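Local coordinates for protein zinc peptidase (Vibrio cholerae, PDB 2GU1) that cuts the peptide cross-links between peptidoglycan strands as a zinc-dependent DD-endopeptidase of the periplasm, probably making way for new cell wall, at residues 251-256 with 266-271; 272-277 with 314-319. All blocks are in the same frame, centred on the assembly; numbering follows the deposited sequence.

Both contacts belong to the antiparallel sheet of the M23 peptidase domain, with centres about 9 Å apart. Contact 1 is the hairpin of strands 251-259 and 265-269 and is complete before contact 2 begins. Contact 2 then reaches across 36 residues to pair strand 274-281 with strand 312-318. Strands 265-269 and 274-281 are neighbours, so the four run side by side and the two contacts join directly: Thr276 O is 2.9 Å from Ile268 N, and Val267 CG2 packs on Arg277 CG. The sheet thus leads from the hairpin to the strand that carries His313, one of the three zinc ligands.

Contact 1 (251-256 with 266-271); sequences GKVIVV and LVIEHN
Ile254 and Val255 both face Val267, and this two-against-one pairing is a classic beta bulge. The carbonyl O of Val267 accepts Ile254 N at 3.0 Å and, weakly, Val255 N at 3.3 Å; Val267 N returns a bond to Val255 O. On the far side of the bulge, Lys252 and Glu269 form a hydrogen-bonded pair with a bond in each direction.

The extra residue changes the shape of the surface. In Ile254, CG1 sits between the backbone N and the carbonyl carbon (chi1 58°), which brings the chain back over the partner strand. Its CD1 lies 3.7 Å from Val267 CG1, and its CG2 lies 3.7 Å from Glu269 CB, so the isoleucine wedges into the notch between those two side chains. Val255 stands beside Val267, pointing the same way, with their CB atoms 3.6 Å apart. On the other face, Leu266 swings its CD1 over the neighbouring strand into the angle between Val253 CG1, Val255 O and Val256 CG2. The last is a tight fit, 3.3 Å from Leu266 CD1 to Val256 CG2. Gly251 runs close beside the end of strand 266-269, its CA 3.2 Å from Glu269 O.

Beyond the hairpin, strand 274-281 flanks 266-269, where Thr276 OG1 bonds to His270 NE2. Strand 291-292 borders the other edge of 251-256, where Val292 meets Val253 and Ile268, while Val286 and Ile284 close over Leu266.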
ATOM      1  N   GLY A 251      -3.963  11.965  -4.598  1.00 34.22           N
ATOM      2  CA  GLY A 251      -4.298  10.786  -3.828  1.00 35.11           C
ATOM      3  C   GLY A 251      -4.941  11.075  -2.492  1.00 35.37           C
ATOM      4  O   GLY A 251      -5.360  12.199  -2.208  1.00 37.06           O
ATOM      5  N   LYS A 252      -5.021  10.046  -1.664  1.00 34.92           N
ATOM      6  CA  LYS A 252      -5.619  10.187  -0.354  1.00 37.47           C
ATOM      7  C   LYS A 252      -4.725   9.601   0.720  1.00 36.98           C
ATOM      8  O   LYS A 252      -4.167   8.511   0.564  1.00 37.07           O
ATOM      9  CB  LYS A 252      -6.983   9.498  -0.326  1.00 39.92           C
ATOM     10  CG  LYS A 252      -7.681   9.559   1.020  1.00 42.72           C
ATOM     11  CD  LYS A 252      -9.108   9.040   0.918  1.00 45.24           C
ATOM     12  CE  LYS A 252      -9.149   7.576   0.527  1.00 46.02           C
ATOM     13  NZ  LYS A 252      -8.487   6.732   1.554  1.00 47.12           N
ATOM     14  N   VAL A 253      -4.587  10.344   1.811  1.00 36.80           N
ATOM     15  CA  VAL A 253      -3.779   9.910   2.930  1.00 35.33           C
ATOM     16  C   VAL A 253      -4.490   8.720   3.559  1.00 36.89           C
ATOM     17  O   VAL A 253      -5.619   8.846   4.029  1.00 37.99           O
ATOM     18  CB  VAL A 253      -3.648  11.036   3.975  1.00 34.29           C
ATOM     19  CG1 VAL A 253      -2.783  10.574   5.128  1.00 33.20           C
ATOM     20  CG2 VAL A 253      -3.067  12.278   3.323  1.00 32.86           C
ATOM     21  N   ILE A 254      -3.834   7.565   3.570  1.00 36.61           N
ATOM     22  CA  ILE A 254      -4.442   6.377   4.139  1.00 37.51           C
ATOM     23  C   ILE A 254      -3.778   5.946   5.437  1.00 38.29           C
ATOM     24  O   ILE A 254      -4.369   5.203   6.219  1.00 38.45           O
ATOM     25  CB  ILE A 254      -4.414   5.193   3.139  1.00 38.51           C
ATOM     26  CG1 ILE A 254      -2.974   4.877   2.729  1.00 39.59           C
ATOM     27  CG2 ILE A 254      -5.242   5.538   1.907  1.00 38.95           C
ATOM     28  CD1 ILE A 254      -2.862   3.716   1.756  1.00 40.37           C
ATOM     29  N   VAL A 255      -2.552   6.414   5.670  1.00 36.55           N
ATOM     30  CA  VAL A 255      -1.827   6.058   6.883  1.00 35.16           C
ATOM     31  C   VAL A 255      -1.032   7.230   7.450  1.00 35.27           C
ATOM     32  O   VAL A 255      -0.357   7.949   6.716  1.00 32.34           O
ATOM     33  CB  VAL A 255      -0.847   4.899   6.626  1.00 34.86           C
ATOM     34  CG1 VAL A 255      -0.092   4.558   7.899  1.00 31.01           C
ATOM     35  CG2 VAL A 255      -1.598   3.688   6.106  1.00 37.42           C
ATOM     36  N   VAL A 256      -1.120   7.403   8.764  1.00 36.01           N
ATOM     37  CA  VAL A 256      -0.417   8.467   9.484  1.00 37.60           C
ATOM     38  C   VAL A 256       0.005   7.853  10.811  1.00 37.95           C
ATOM     39  O   VAL A 256      -0.803   7.766  11.736  1.00 37.38           O
ATOM     40  CB  VAL A 256      -1.345   9.668   9.772  1.00 38.21           C
ATOM     41  CG1 VAL A 256      -0.592  10.740  10.543  1.00 38.88           C
ATOM     42  CG2 VAL A 256      -1.880  10.230   8.482  1.00 40.44           C
ATOM     43  N   LEU A 266       4.095   8.567   6.622  1.00 24.60           N
ATOM     44  CA  LEU A 266       2.824   8.761   5.957  1.00 27.38           C
ATOM     45  C   LEU A 266       2.755   7.868   4.726  1.00 26.20           C
ATOM     46  O   LEU A 266       3.777   7.548   4.120  1.00 22.90           O
ATOM     47  CB  LEU A 266       2.745  10.233   5.538  1.00 33.58           C
ATOM     48  CG  LEU A 266       1.467  11.017   5.262  1.00 39.65           C
ATOM     49  CD1 LEU A 266       0.619  11.113   6.526  1.00 40.96           C
ATOM     50  CD2 LEU A 266       1.861  12.414   4.793  1.00 41.91           C
ATOM     51  N   VAL A 267       1.542   7.480   4.355  1.00 24.76           N
ATOM     52  CA  VAL A 267       1.340   6.663   3.169  1.00 24.13           C
ATOM     53  C   VAL A 267       0.162   7.252   2.412  1.00 25.91           C
ATOM     54  O   VAL A 267      -0.889   7.530   2.994  1.00 26.46           O
ATOM     55  CB  VAL A 267       1.010   5.193   3.513  1.00 25.51           C
ATOM     56  CG1 VAL A 267       0.735   4.418   2.220  1.00 24.41           C
ATOM     57  CG2 VAL A 267       2.173   4.558   4.279  1.00 25.22           C
ATOM     58  N   ILE A 268       0.342   7.452   1.115  1.00 24.15           N
ATOM     59  CA  ILE A 268      -0.706   8.010   0.288  1.00 24.87           C
ATOM     60  C   ILE A 268      -1.072   6.994  -0.778  1.00 25.53           C
ATOM     61  O   ILE A 268      -0.199   6.332  -1.338  1.00 25.96           O
ATOM     62  CB  ILE A 268      -0.232   9.326  -0.390  1.00 24.63           C
ATOM     63  CG1 ILE A 268      -0.027  10.410   0.677  1.00 25.79           C
ATOM     64  CG2 ILE A 268      -1.241   9.781  -1.437  1.00 24.52           C
ATOM     65  CD1 ILE A 268       0.461  11.732   0.121  1.00 28.27           C
ATOM     66  N   GLU A 269      -2.367   6.839  -1.028  1.00 27.80           N
ATOM     67  CA  GLU A 269      -2.823   5.924  -2.060  1.00 28.98           C
ATOM     68  C   GLU A 269      -3.223   6.808  -3.226  1.00 28.25           C
ATOM     69  O   GLU A 269      -4.103   7.661  -3.100  1.00 29.03           O
ATOM     70  CB  GLU A 269      -4.013   5.095  -1.572  1.00 33.07           C
ATOM     71  CG  GLU A 269      -4.574   4.166  -2.636  1.00 36.93           C
ATOM     72  CD  GLU A 269      -5.543   3.141  -2.069  1.00 41.70           C
ATOM     73  OE1 GLU A 269      -6.493   3.545  -1.363  1.00 43.17           O
ATOM     74  OE2 GLU A 269      -5.355   1.929  -2.332  1.00 43.91           O
ATOM     75  N   HIS A 270      -2.550   6.614  -4.353  1.00 27.97           N
ATOM     76  CA  HIS A 270      -2.792   7.404  -5.549  1.00 28.45           C
ATOM     77  C   HIS A 270      -3.901   6.820  -6.409  1.00 29.71           C
ATOM     78  O   HIS A 270      -4.716   7.557  -6.965  1.00 26.51           O
ATOM     79  CB  HIS A 270      -1.490   7.517  -6.328  1.00 24.77           C
ATOM     80  CG  HIS A 270      -0.385   8.128  -5.527  1.00 26.62           C
ATOM     81  ND1 HIS A 270      -0.420   9.438  -5.099  1.00 28.06           N
ATOM     82  CD2 HIS A 270       0.746   7.594  -5.009  1.00 25.90           C
ATOM     83  CE1 HIS A 270       0.641   9.684  -4.352  1.00 28.94           C
ATOM     84  NE2 HIS A 270       1.364   8.581  -4.280  1.00 27.72           N
ATOM     85  N   ASN A 271      -3.916   5.496  -6.522  1.00 28.18           N
ATOM     86  CA  ASN A 271      -4.959   4.800  -7.270  1.00 29.54           C
ATOM     87  C   ASN A 271      -4.923   3.327  -6.873  1.00 29.67           C
ATOM     88  O   ASN A 271      -4.258   2.969  -5.904  1.00 29.17           O
ATOM     89  CB  ASN A 271      -4.784   4.992  -8.787  1.00 29.81           C
ATOM     90  CG  ASN A 271      -3.603   4.226  -9.356  1.00 28.98           C
ATOM     91  OD1 ASN A 271      -2.840   3.594  -8.631  1.00 30.16           O
ATOM     92  ND2 ASN A 271      -3.450   4.285 -10.679  1.00 29.03           N
TER

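Contact 2 (272-277 with 314-319); sequences SVYKTR and FEVLVR
Arg277 lays one face of its guanidinium against Leu317 CD1, which sits 3.4 Å above the plane and toward its rim. The chain gets there by running extended from CG to NE, with CG anti to the carbonyl carbon (chi1 -63°), and on the way it passes Glu315. NH1 then makes a salt bridge to Glu315 OE1 at 3.0 Å, on the syn side of the carboxylate; the two planes are turned 52° apart and the bond is bent to 141°. NH1 also bonds to His42 O.

On the opposite face of the sheet, Tyr274 stands beside Val318, with CE1 3.8 Å from Val318 CG2, while Val316 CG1 comes up at the ring's edge. Further along, Phe314 puts CE1 3.8 Å from Thr276 CB. Where the pairing ends, Val273 CG2 lies over one face of the Arg319 guanidinium, whose NE is held by Glu166, and Arg319 N bonds to Val273 O at 2.8 Å. Between these ends the backbones are zipped by paired bonds at Lys275 with Leu317 and at Arg277 with Glu315.

Glu315 OE2 is hydrogen-bonded to His313 NE2, which makes Glu315 the second-shell partner of a zinc ligand; Arg277 in turn holds Glu315 from behind. Next to it, strand 312-318 pairs with strand 235-237, which holds Asp236: the central sheet and metal site of an M23 (lysostaphin-type) peptidase.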
ATOM      1  N   SER A 272      -5.639   2.479  -7.600  1.00 31.11           N
ATOM      2  CA  SER A 272      -5.690   1.056  -7.278  1.00 31.12           C
ATOM      3  C   SER A 272      -4.344   0.330  -7.300  1.00 31.03           C
ATOM      4  O   SER A 272      -4.207  -0.750  -6.720  1.00 30.17           O
ATOM      5  CB  SER A 272      -6.655   0.345  -8.237  1.00 33.11           C
ATOM      6  OG  SER A 272      -6.320   0.612  -9.593  1.00 35.00           O
ATOM      7  N   VAL A 273      -3.346   0.932  -7.940  1.00 28.00           N
ATOM      8  CA  VAL A 273      -2.039   0.302  -8.069  1.00 26.89           C
ATOM      9  C   VAL A 273      -0.891   0.959  -7.285  1.00 26.47           C
ATOM     10  O   VAL A 273      -0.063   0.267  -6.684  1.00 27.21           O
ATOM     11  CB  VAL A 273      -1.647   0.247  -9.575  1.00 26.69           C
ATOM     12  CG1 VAL A 273      -0.255  -0.324  -9.749  1.00 27.07           C
ATOM     13  CG2 VAL A 273      -2.679  -0.587 -10.353  1.00 26.42           C
ATOM     14  N   TYR A 274      -0.856   2.286  -7.284  1.00 23.67           N
ATOM     15  CA  TYR A 274       0.225   3.039  -6.644  1.00 22.22           C
ATOM     16  C   TYR A 274       0.003   3.653  -5.263  1.00 22.52           C
ATOM     17  O   TYR A 274      -1.067   4.173  -4.959  1.00 23.21           O
ATOM     18  CB  TYR A 274       0.653   4.176  -7.573  1.00 22.40           C
ATOM     19  CG  TYR A 274       1.231   3.740  -8.893  1.00 23.78           C
ATOM     20  CD1 TYR A 274       2.582   3.404  -9.008  1.00 22.26           C
ATOM     21  CD2 TYR A 274       0.429   3.672 -10.037  1.00 25.50           C
ATOM     22  CE1 TYR A 274       3.122   3.015 -10.221  1.00 22.34           C
ATOM     23  CE2 TYR A 274       0.964   3.280 -11.261  1.00 20.52           C
ATOM     24  CZ  TYR A 274       2.314   2.958 -11.343  1.00 23.36           C
ATOM     25  OH  TYR A 274       2.864   2.615 -12.551  1.00 20.48           O
ATOM     26  N   LYS A 275       1.051   3.599  -4.447  1.00 21.77           N
ATOM     27  CA  LYS A 275       1.058   4.204  -3.123  1.00 19.96           C
ATOM     28  C   LYS A 275       2.484   4.736  -2.956  1.00 20.56           C
ATOM     29  O   LYS A 275       3.419   4.243  -3.597  1.00 19.19           O
ATOM     30  CB  LYS A 275       0.802   3.182  -2.009  1.00 21.04           C
ATOM     31  CG  LYS A 275      -0.554   2.484  -2.002  1.00 23.84           C
ATOM     32  CD  LYS A 275      -0.629   1.562  -0.784  1.00 28.02           C
ATOM     33  CE  LYS A 275      -1.955   0.802  -0.688  1.00 31.60           C
ATOM     34  NZ  LYS A 275      -2.077  -0.241  -1.742  1.00 35.25           N
ATOM     35  N   THR A 276       2.642   5.741  -2.104  1.00 19.93           N
ATOM     36  CA  THR A 276       3.961   6.295  -1.813  1.00 19.86           C
ATOM     37  C   THR A 276       4.060   6.417  -0.298  1.00 19.77           C
ATOM     38  O   THR A 276       3.055   6.689   0.372  1.00 16.61           O
ATOM     39  CB  THR A 276       4.166   7.697  -2.442  1.00 19.85           C
ATOM     40  OG1 THR A 276       3.058   8.545  -2.115  1.00 20.89           O
ATOM     41  CG2 THR A 276       4.309   7.593  -3.953  1.00 18.59           C
ATOM     42  N   ARG A 277       5.259   6.183   0.234  1.00 16.63           N
ATOM     43  CA  ARG A 277       5.507   6.278   1.671  1.00 19.87           C
ATOM     44  C   ARG A 277       6.574   7.327   1.942  1.00 19.03           C
ATOM     45  O   ARG A 277       7.518   7.476   1.152  1.00 18.20           O
ATOM     46  CB  ARG A 277       6.018   4.950   2.229  1.00 20.50           C
ATOM     47  CG  ARG A 277       5.063   3.800   2.119  1.00 23.71           C
ATOM     48  CD  ARG A 277       5.761   2.571   2.661  1.00 29.11           C
ATOM     49  NE  ARG A 277       4.849   1.460   2.861  1.00 29.22           N
ATOM     50  CZ  ARG A 277       5.249   0.209   3.032  1.00 29.42           C
ATOM     51  NH1 ARG A 277       6.545  -0.075   3.017  1.00 28.98           N
ATOM     52  NH2 ARG A 277       4.356  -0.755   3.231  1.00 27.53           N
ATOM     53  N   PHE A 314      12.010   7.831   0.893  1.00 20.04           N
ATOM     54  CA  PHE A 314      10.828   7.837   0.027  1.00 20.82           C
ATOM     55  C   PHE A 314      10.609   6.484  -0.643  1.00 20.24           C
ATOM     56  O   PHE A 314      11.561   5.843  -1.108  1.00 18.64           O
ATOM     57  CB  PHE A 314      10.994   8.943  -1.038  1.00 19.12           C
ATOM     58  CG  PHE A 314       9.879   9.009  -2.051  1.00 18.67           C
ATOM     59  CD1 PHE A 314       8.574   9.290  -1.666  1.00 19.87           C
ATOM     60  CD2 PHE A 314      10.146   8.800  -3.404  1.00 17.58           C
ATOM     61  CE1 PHE A 314       7.543   9.365  -2.620  1.00 16.50           C
ATOM     62  CE2 PHE A 314       9.136   8.868  -4.355  1.00 16.64           C
ATOM     63  CZ  PHE A 314       7.825   9.151  -3.967  1.00 16.33           C
ATOM     64  N   GLU A 315       9.355   6.045  -0.692  1.00 17.84           N
ATOM     65  CA  GLU A 315       9.041   4.763  -1.315  1.00 19.34           C
ATOM     66  C   GLU A 315       7.868   4.844  -2.274  1.00 21.04           C
ATOM     67  O   GLU A 315       6.937   5.622  -2.069  1.00 18.15           O
ATOM     68  CB  GLU A 315       8.720   3.711  -0.241  1.00 23.54           C
ATOM     69  CG  GLU A 315       9.942   3.123   0.454  1.00 23.04           C
ATOM     70  CD  GLU A 315       9.584   2.070   1.502  1.00 23.54           C
ATOM     71  OE1 GLU A 315       8.518   1.432   1.385  1.00 24.97           O
ATOM     72  OE2 GLU A 315      10.383   1.875   2.439  1.00 25.86           O
ATOM     73  N   VAL A 316       7.937   4.052  -3.341  1.00 20.48           N
ATOM     74  CA  VAL A 316       6.847   3.964  -4.298  1.00 18.44           C
ATOM     75  C   VAL A 316       6.477   2.489  -4.291  1.00 21.46           C
ATOM     76  O   VAL A 316       7.348   1.626  -4.431  1.00 23.48           O
ATOM     77  CB  VAL A 316       7.265   4.355  -5.735  1.00 17.92           C
ATOM     78  CG1 VAL A 316       6.093   4.122  -6.699  1.00 14.94           C
ATOM     79  CG2 VAL A 316       7.677   5.824  -5.774  1.00 19.37           C
ATOM     80  N   LEU A 317       5.196   2.200  -4.092  1.00 22.38           N
ATOM     81  CA  LEU A 317       4.735   0.818  -4.080  1.00 21.52           C
ATOM     82  C   LEU A 317       3.807   0.553  -5.255  1.00 21.57           C
ATOM     83  O   LEU A 317       2.883   1.321  -5.506  1.00 22.95           O
ATOM     84  CB  LEU A 317       3.980   0.497  -2.784  1.00 21.50           C
ATOM     85  CG  LEU A 317       4.648   0.733  -1.431  1.00 23.85           C
ATOM     86  CD1 LEU A 317       3.801   0.055  -0.353  1.00 25.89           C
ATOM     87  CD2 LEU A 317       6.047   0.168  -1.417  1.00 27.82           C
ATOM     88  N   VAL A 318       4.069  -0.537  -5.974  1.00 22.44           N
ATOM     89  CA  VAL A 318       3.240  -0.945  -7.102  1.00 20.00           C
ATOM     90  C   VAL A 318       2.555  -2.220  -6.619  1.00 21.73           C
ATOM     91  O   VAL A 318       3.219  -3.234  -6.401  1.00 22.13           O
ATOM     92  CB  VAL A 318       4.087  -1.292  -8.343  1.00 21.88           C
ATOM     93  CG1 VAL A 318       3.178  -1.797  -9.464  1.00 22.11           C
ATOM     94  CG2 VAL A 318       4.893  -0.072  -8.790  1.00 22.86           C
ATOM     95  N   ARG A 319       1.240  -2.157  -6.453  1.00 20.43           N
ATOM     96  CA  ARG A 319       0.464  -3.289  -5.957  1.00 25.96           C
ATOM     97  C   ARG A 319       1.067  -3.774  -4.643  1.00 27.87           C
ATOM     98  O   ARG A 319       1.183  -4.974  -4.389  1.00 26.87           O
ATOM     99  CB  ARG A 319       0.415  -4.412  -7.001  1.00 24.00           C
ATOM    100  CG  ARG A 319      -0.362  -4.000  -8.256  1.00 25.39           C
ATOM    101  CD  ARG A 319      -0.685  -5.172  -9.193  1.00 23.66           C
ATOM    102  NE  ARG A 319      -1.485  -4.724 -10.329  1.00 23.67           N
ATOM    103  CZ  ARG A 319      -1.005  -4.087 -11.395  1.00 24.42           C
ATOM    104  NH1 ARG A 319       0.291  -3.823 -11.493  1.00 21.67           N
ATOM    105  NH2 ARG A 319      -1.831  -3.688 -12.358  1.00 22.58           N
TER